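Local coordinates for GDSL-esterase (Pseudoalteromonas sp., PDB 3HP4), which is a psychrotrophic esterase of the GDSL family that hydrolyses ester bonds, possibly including those of lysophospholipids, at residues Thr90-Thr93 and Ala94-Lys97. Numbering follows the deposited sequence.
Sequences TNLT and ALVK
L92 overlaps L95 one helical turn on. Its CD2 methyl lies 3.9 Å from CD1 of L95, and the two side chains cross at a slant. Both have CG beside the backbone N (chi1 -66° and -70°), which brings the branched ends together on the buried side of helix 85-101. That side faces the interior of the SGNH-hydrolase alpha/beta fold. L95 packs on I72 of strand 69-73 and on L55 and L58 of helix 51-65. L92 reaches F129 and I132 of helix 119-136.

On another flank the T93 side chain runs alongside that of K97, both heading in one direction. The T93 methyl, CG2, loosely meets the lysine chain, 4.2 Å from CE of K97. The T93 hydroxyl turns back to bond the carbonyl of Q89, and that of T90 does the same to K86. CG of K97 passes 3.4 Å from the carbonyl O of T93.

Four i to i+4 backbone bonds join the two segments. V96 N donates to L92 O at 2.9 Å with an N-H...O angle of 165°. K97 N bonds T93 O in the same way. V96 CG2 also rests 3.3 Å from L92 O.

The helix is therefore amphipathic here. L92, L95 and V96 make most of the inner face. N91 is buried too, with its ND2 bonded to S51 OG, while T90 and K97 are exposed. Side chains of the two segments meet only through carbon, so their fit rests on shape, and the directional bonding between the segments is left to the main chain.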
# COMPACT_ATOMS: atom_id res chain seq x y z
N THR A 90 3.88 14.13 7.36
CA THR A 90 4.92 14.86 6.64
C THR A 90 5.64 13.92 5.68
O THR A 90 5.88 14.26 4.50
CB THR A 90 5.90 15.49 7.65
OG1 THR A 90 5.14 16.46 8.39
CG2 THR A 90 7.09 16.15 6.96
N ASN A 91 6.02 12.75 6.15
CA ASN A 91 6.74 11.81 5.33
C ASN A 91 5.91 11.32 4.16
O ASN A 91 6.41 11.30 3.02
CB ASN A 91 7.19 10.56 6.12
CG ASN A 91 8.25 10.82 7.14
OD1 ASN A 91 8.95 11.83 7.09
ND2 ASN A 91 8.31 9.93 8.08
N LEU A 92 4.65 10.92 4.40
CA LEU A 92 3.80 10.44 3.32
C LEU A 92 3.48 11.55 2.34
O LEU A 92 3.41 11.29 1.12
CB LEU A 92 2.52 9.84 3.91
CG LEU A 92 2.68 8.57 4.73
CD1 LEU A 92 1.33 8.25 5.39
CD2 LEU A 92 3.12 7.37 3.91
N THR A 93 3.29 12.78 2.79
CA THR A 93 3.03 13.89 1.87
C THR A 93 4.23 14.08 0.97
O THR A 93 4.07 14.30 -0.24
CB THR A 93 2.75 15.14 2.67
OG1 THR A 93 1.58 14.91 3.45
CG2 THR A 93 2.48 16.32 1.77
N ALA A 94 5.43 14.00 1.51
CA ALA A 94 6.64 14.14 0.67
C ALA A 94 6.73 13.00 -0.30
O ALA A 94 7.18 13.22 -1.46
CB ALA A 94 7.86 14.22 1.58
N LEU A 95 6.38 11.76 0.06
CA LEU A 95 6.37 10.65 -0.86
C LEU A 95 5.44 10.94 -2.00
O LEU A 95 5.78 10.69 -3.18
CB LEU A 95 5.95 9.29 -0.22
CG LEU A 95 6.90 8.62 0.76
CD1 LEU A 95 6.26 7.50 1.56
CD2 LEU A 95 8.12 8.12 -0.03
N VAL A 96 4.23 11.40 -1.71
CA VAL A 96 3.26 11.72 -2.76
C VAL A 96 3.79 12.82 -3.64
O VAL A 96 3.74 12.71 -4.89
CB VAL A 96 1.92 12.14 -2.12
CG1 VAL A 96 1.00 12.64 -3.18
CG2 VAL A 96 1.29 10.92 -1.38
N LYS A 97 4.33 13.89 -3.08
CA LYS A 97 4.78 15.01 -3.89
C LYS A 97 5.97 14.64 -4.74
O LYS A 97 6.06 15.08 -5.89
CB LYS A 97 5.07 16.25 -3.06
CG LYS A 97 3.78 16.80 -2.50
CD LYS A 97 3.94 18.13 -1.84
CE LYS A 97 2.57 18.79 -1.58
NZ LYS A 97 2.78 20.19 -1.09